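PDB 1TED: alpha-pyrone synthesis polyketide synthase-like Pks18 from Mycobacterium tuberculosis, which probably extends medium- and long-chain aliphatic acyl-CoA starters with malonyl-CoA to make tri- and tetraketide alpha-pyrones. Local coordinates for residues D217-I220 with H221-G225; E279-P282 with G283-S287. All blocks are in the same frame, centred on the assembly; numbering follows the deposited sequence.

Contact 1 (D217-I220 with H221-G225); sequences DVVI and HSLFG. With MYR (myristic acid), chain E.
Ile220 and Phe224, one helical turn apart, meet through a CH-pi contact: CG1 of Ile220 lies over one face of the Phe224 ring, 3.6 Å from its centroid and offset toward the CE2-CZ side of the rim. The edge of that same ring is turned to the bound myristic acid, whose C11 comes within 3.5 Å of CD2 of Phe224. A second ring faces the lipid more squarely, for C7 of the acid sits over the centre of the His221 imidazole, 3.2 Å from NE2 of His221. On another side of the helix, the side chains of Val219 and Leu223 run side by side, pointing the same way.

Among the polar contacts, the nearly straight bond from Phe224 N to Ile220 O (2.9 Å, 175°) closes a weakly bonded last turn. The carbonyl of Val219 takes both Ser222 N and Ser222 OG on one face of its plane; a chi1 of 80° folds the hydroxyl back to reach it at 2.9 Å. Asp217 OD2, hydrogen-bonded to Ala212 N, approaches His221 NE2 at too poor an angle for a hydrogen bond.

A probably substrate-binding histidine, with Phe224 near Cys175, the probable nucleophile, is consistent with a chalcone synthase-type active site, here occupied by a fatty acid.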
loop_
_atom_site.group_PDB
_atom_site.type_symbol
_atom_site.label_atom_id
_atom_site.label_comp_id
_atom_site.label_asym_id
_atom_site.label_seq_id
_atom_site.Cartn_x
_atom_site.Cartn_y
_atom_site.Cartn_z
ATOM N N ASP A 217 -6.771 -17.470 -17.702
ATOM C CA ASP A 217 -5.326 -17.578 -17.591
ATOM C C ASP A 217 -4.694 -17.381 -18.964
ATOM O O ASP A 217 -3.733 -16.627 -19.103
ATOM C CB ASP A 217 -4.925 -18.939 -17.032
ATOM C CG ASP A 217 -3.599 -18.890 -16.292
ATOM O OD1 ASP A 217 -3.582 -18.392 -15.142
ATOM O OD2 ASP A 217 -2.575 -19.335 -16.861
ATOM N N VAL A 218 -5.236 -18.053 -19.975
ATOM C CA VAL A 218 -4.717 -17.930 -21.335
ATOM C C VAL A 218 -4.819 -16.489 -21.808
ATOM O O VAL A 218 -3.922 -15.983 -22.488
ATOM C CB VAL A 218 -5.500 -18.822 -22.329
ATOM C CG1 VAL A 218 -5.036 -18.542 -23.752
ATOM C CG2 VAL A 218 -5.303 -20.300 -21.978
ATOM N N VAL A 219 -5.925 -15.837 -21.446
ATOM C CA VAL A 219 -6.169 -14.449 -21.820
ATOM C C VAL A 219 -5.180 -13.499 -21.141
ATOM O O VAL A 219 -4.615 -12.614 -21.782
ATOM C CB VAL A 219 -7.619 -14.027 -21.462
ATOM C CG1 VAL A 219 -7.775 -12.510 -21.593
ATOM C CG2 VAL A 219 -8.602 -14.738 -22.383
ATOM N N ILE A 220 -4.988 -13.683 -19.841
ATOM C CA ILE A 220 -4.063 -12.855 -19.077
ATOM C C ILE A 220 -2.642 -13.005 -19.631
ATOM O O ILE A 220 -1.917 -12.025 -19.797
ATOM C CB ILE A 220 -4.099 -13.261 -17.574
ATOM C CG1 ILE A 220 -4.774 -12.166 -16.762
ATOM C CG2 ILE A 220 -2.720 -13.542 -17.051
ATOM C CD1 ILE A 220 -6.235 -12.005 -17.065
ATOM N N HIS A 221 -2.258 -14.239 -19.932
ATOM C CA HIS A 221 -0.929 -14.500 -20.449
ATOM C C HIS A 221 -0.729 -13.995 -21.868
ATOM O O HIS A 221 0.397 -13.934 -22.359
ATOM C CB HIS A 221 -0.621 -15.993 -20.367
ATOM C CG HIS A 221 -0.327 -16.468 -18.979
ATOM N ND1 HIS A 221 0.856 -17.093 -18.640
ATOM C CD2 HIS A 221 -1.062 -16.419 -17.844
ATOM C CE1 HIS A 221 0.833 -17.409 -17.358
ATOM N NE2 HIS A 221 -0.318 -17.011 -16.851
ATOM N N SER A 222 -1.817 -13.622 -22.531
ATOM C CA SER A 222 -1.700 -13.110 -23.888
ATOM C C SER A 222 -1.736 -11.586 -23.843
ATOM O O SER A 222 -1.375 -10.921 -24.817
ATOM C CB SER A 222 -2.850 -13.623 -24.772
ATOM O OG SER A 222 -4.044 -12.880 -24.569
ATOM N N LEU A 223 -2.152 -11.034 -22.704
ATOM C CA LEU A 223 -2.262 -9.582 -22.571
ATOM C C LEU A 223 -1.255 -8.851 -21.682
ATOM O O LEU A 223 -0.808 -7.757 -22.020
ATOM C CB LEU A 223 -3.670 -9.212 -22.084
ATOM C CG LEU A 223 -4.869 -9.478 -22.995
ATOM C CD1 LEU A 223 -6.131 -8.993 -22.304
ATOM C CD2 LEU A 223 -4.685 -8.758 -24.325
ATOM N N PHE A 224 -0.901 -9.450 -20.553
ATOM C CA PHE A 224 -0.005 -8.804 -19.603
ATOM C C PHE A 224 1.482 -8.715 -19.973
ATOM O O PHE A 224 2.080 -9.662 -20.469
ATOM C CB PHE A 224 -0.193 -9.464 -18.234
ATOM C CG PHE A 224 -1.581 -9.291 -17.664
ATOM C CD1 PHE A 224 -2.624 -8.795 -18.448
ATOM C CD2 PHE A 224 -1.847 -9.612 -16.338
ATOM C CE1 PHE A 224 -3.910 -8.621 -17.917
ATOM C CE2 PHE A 224 -3.139 -9.438 -15.794
ATOM C CZ PHE A 224 -4.166 -8.942 -16.585
ATOM N N GLY A 225 2.057 -7.540 -19.721
ATOM C CA GLY A 225 3.455 -7.291 -20.019
ATOM C C GLY A 225 4.184 -6.646 -18.850
ATOM O O GLY A 225 3.605 -6.458 -17.780
HETATM C C1 MYR E . 3.799 -15.014 -22.019
HETATM O O1 MYR E . 4.465 -14.616 -22.971
HETATM O O2 MYR E . 2.854 -15.779 -22.222
HETATM C C2 MYR E . 4.138 -14.569 -20.595
HETATM C C3 MYR E . 3.041 -13.665 -20.028
HETATM C C4 MYR E . 3.392 -13.192 -18.615
HETATM C C5 MYR E . 2.280 -12.325 -18.022
HETATM C C6 MYR E . 0.982 -13.106 -17.802
HETATM C C7 MYR E . 1.097 -14.148 -16.686
HETATM C C8 MYR E . 1.262 -13.507 -15.306
HETATM C C9 MYR E . 0.037 -12.678 -14.917
HETATM C C10 MYR E . 0.282 -11.933 -13.604
HETATM C C11 MYR E . -0.917 -11.052 -13.245
HETATM C C12 MYR E . -0.657 -10.264 -11.961
HETATM C C13 MYR E . -1.832 -9.333 -11.658
HETATM C C14 MYR E . -1.571 -8.506 -10.397
#

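Contact 2 (E279-P282 with G283-S287); sequences ENLP and GYIFS
Tyr284 lays one face of its phenol ring over Asn280, meeting both the side chain and the backbone of that residue. In the CH-pi contact CB of Asn280 stands 4.0 Å from the ring centroid, while Asn280 O sits above the same ring nearer CG of Tyr284, at 3.3 Å. With CG beside its own backbone N (chi1 -60°), Tyr284 swings its ring back over the preceding turn. The amide of Asn280 is almost perpendicular to the ring, and the phenol oxygen goes on to a hydrogen bond with Asp262. The apolar contact falls to Leu281 and Ile285, whose CD2 and CG1 touch at 3.6 Å; Ile285 also packs on helix 317-327.

Backbone bonds build the first turns. Tyr284 N bonds to Asn280 O, Ile285 N to Leu281 O at 2.9 Å, and Phe286 N to Pro282 O at 3.0 Å, the last nearly straight at 168°. The bonds of Gly283 N are weak: one to Asn280 O and one to a water that donates to Glu279 O. One turn on, Ser287 OG returns to Gly283 O at 3.0 Å, in the carbonyl plane.

Proline in the first turn suits a helix start, and this one lies in the first turn of helix 281-299 of the thiolase fold, shortly after the 264-269/272-277 hairpin.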
loop_
_atom_site.group_PDB
_atom_site.type_symbol
_atom_site.label_atom_id
_atom_site.label_comp_id
_atom_site.label_asym_id
_atom_site.label_seq_id
_atom_site.Cartn_x
_atom_site.Cartn_y
_atom_site.Cartn_z
ATOM N N GLU A 279 -16.418 -12.052 -17.114
ATOM C CA GLU A 279 -16.932 -11.889 -18.469
ATOM C C GLU A 279 -17.727 -10.580 -18.494
ATOM O O GLU A 279 -17.828 -9.918 -19.526
ATOM C CB GLU A 279 -17.845 -13.072 -18.841
ATOM C CG GLU A 279 -17.157 -14.445 -18.833
ATOM C CD GLU A 279 -16.184 -14.656 -20.004
ATOM O OE1 GLU A 279 -15.765 -13.650 -20.633
ATOM O OE2 GLU A 279 -15.834 -15.833 -20.282
ATOM N N ASN A 280 -18.270 -10.213 -17.336
ATOM C CA ASN A 280 -19.058 -8.992 -17.166
ATOM C C ASN A 280 -18.241 -7.693 -17.038
ATOM O O ASN A 280 -18.832 -6.611 -16.993
ATOM C CB ASN A 280 -19.937 -9.098 -15.915
ATOM C CG ASN A 280 -20.944 -10.231 -15.983
ATOM O OD1 ASN A 280 -21.539 -10.595 -14.966
ATOM N ND2 ASN A 280 -21.150 -10.789 -17.175
ATOM N N LEU A 281 -16.910 -7.783 -16.973
ATOM C CA LEU A 281 -16.076 -6.581 -16.815
ATOM C C LEU A 281 -16.367 -5.497 -17.841
ATOM O O LEU A 281 -16.594 -4.345 -17.479
ATOM C CB LEU A 281 -14.575 -6.910 -16.885
ATOM C CG LEU A 281 -13.590 -6.084 -16.035
ATOM C CD1 LEU A 281 -12.209 -6.122 -16.674
ATOM C CD2 LEU A 281 -14.047 -4.654 -15.888
ATOM N N PRO A 282 -16.342 -5.842 -19.141
ATOM C CA PRO A 282 -16.621 -4.807 -20.144
ATOM C C PRO A 282 -17.989 -4.144 -19.961
ATOM O O PRO A 282 -18.162 -2.973 -20.268
ATOM C CB PRO A 282 -16.467 -5.548 -21.479
ATOM C CG PRO A 282 -16.647 -6.992 -21.117
ATOM C CD PRO A 282 -15.995 -7.122 -19.777
ATOM N N GLY A 283 -18.952 -4.896 -19.446
ATOM C CA GLY A 283 -20.263 -4.330 -19.199
ATOM C C GLY A 283 -20.210 -3.372 -18.010
ATOM O O GLY A 283 -20.964 -2.404 -17.958
ATOM N N TYR A 284 -19.326 -3.638 -17.048
ATOM C CA TYR A 284 -19.199 -2.763 -15.877
ATOM C C TYR A 284 -18.525 -1.463 -16.300
ATOM O O TYR A 284 -18.855 -0.383 -15.810
ATOM C CB TYR A 284 -18.354 -3.420 -14.774
ATOM C CG TYR A 284 -18.893 -4.722 -14.233
ATOM C CD1 TYR A 284 -20.266 -4.939 -14.104
ATOM C CD2 TYR A 284 -18.025 -5.712 -13.780
ATOM C CE1 TYR A 284 -20.762 -6.108 -13.534
ATOM C CE2 TYR A 284 -18.508 -6.883 -13.203
ATOM C CZ TYR A 284 -19.878 -7.075 -13.080
ATOM O OH TYR A 284 -20.347 -8.225 -12.481
ATOM N N ILE A 285 -17.566 -1.591 -17.209
ATOM C CA ILE A 285 -16.839 -0.450 -17.724
ATOM C C ILE A 285 -17.764 0.471 -18.508
ATOM O O ILE A 285 -17.798 1.671 -18.265
ATOM C CB ILE A 285 -15.687 -0.909 -18.650
ATOM C CG1 ILE A 285 -14.625 -1.641 -17.821
ATOM C CG2 ILE A 285 -15.083 0.287 -19.377
ATOM C CD1 ILE A 285 -13.553 -2.305 -18.647
ATOM N N PHE A 286 -18.513 -0.097 -19.447
ATOM C CA PHE A 286 -19.420 0.693 -20.265
ATOM C C PHE A 286 -20.432 1.509 -19.481
ATOM O O PHE A 286 -20.640 2.686 -19.755
ATOM C CB PHE A 286 -20.197 -0.194 -21.228
ATOM C CG PHE A 286 -21.337 0.519 -21.896
ATOM C CD1 PHE A 286 -21.095 1.492 -22.869
ATOM C CD2 PHE A 286 -22.654 0.248 -21.526
ATOM C CE1 PHE A 286 -22.147 2.190 -23.469
ATOM C CE2 PHE A 286 -23.724 0.938 -22.117
ATOM C CZ PHE A 286 -23.469 1.914 -23.092
ATOM N N SER A 287 -21.079 0.883 -18.510
ATOM C CA SER A 287 -22.094 1.586 -17.748
ATOM C C SER A 287 -21.534 2.355 -16.560
ATOM O O SER A 287 -22.248 3.145 -15.927
ATOM C CB SER A 287 -23.179 0.606 -17.286
ATOM O OG SER A 287 -22.645 -0.378 -16.431
HETATM O O HOH W 1 -19.675 -7.671 -20.407
#

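In the fold
Contact 1 forms the last turns of helix 215-223 and contact 2 the first turns of helix 281-299, so the pair sets a helix's end against a helix's beginning. Their centres lie 18 Å apart and they do not touch, although strand 272-277, just ahead of contact 2, meets Ile220 and Phe224 of contact 1. The more buried contact 1 turns the His221 face and the Phe224 edge to the lipid; contact 2, with a more exposed side, bonds weakly to water and turns Pro282, Ile285 and Phe286 to helix 317-327. A ring covers the preceding turn in both, yet Phe224 receives an isoleucine branch, whereas Tyr284 receives a CB and a carbonyl oxygen.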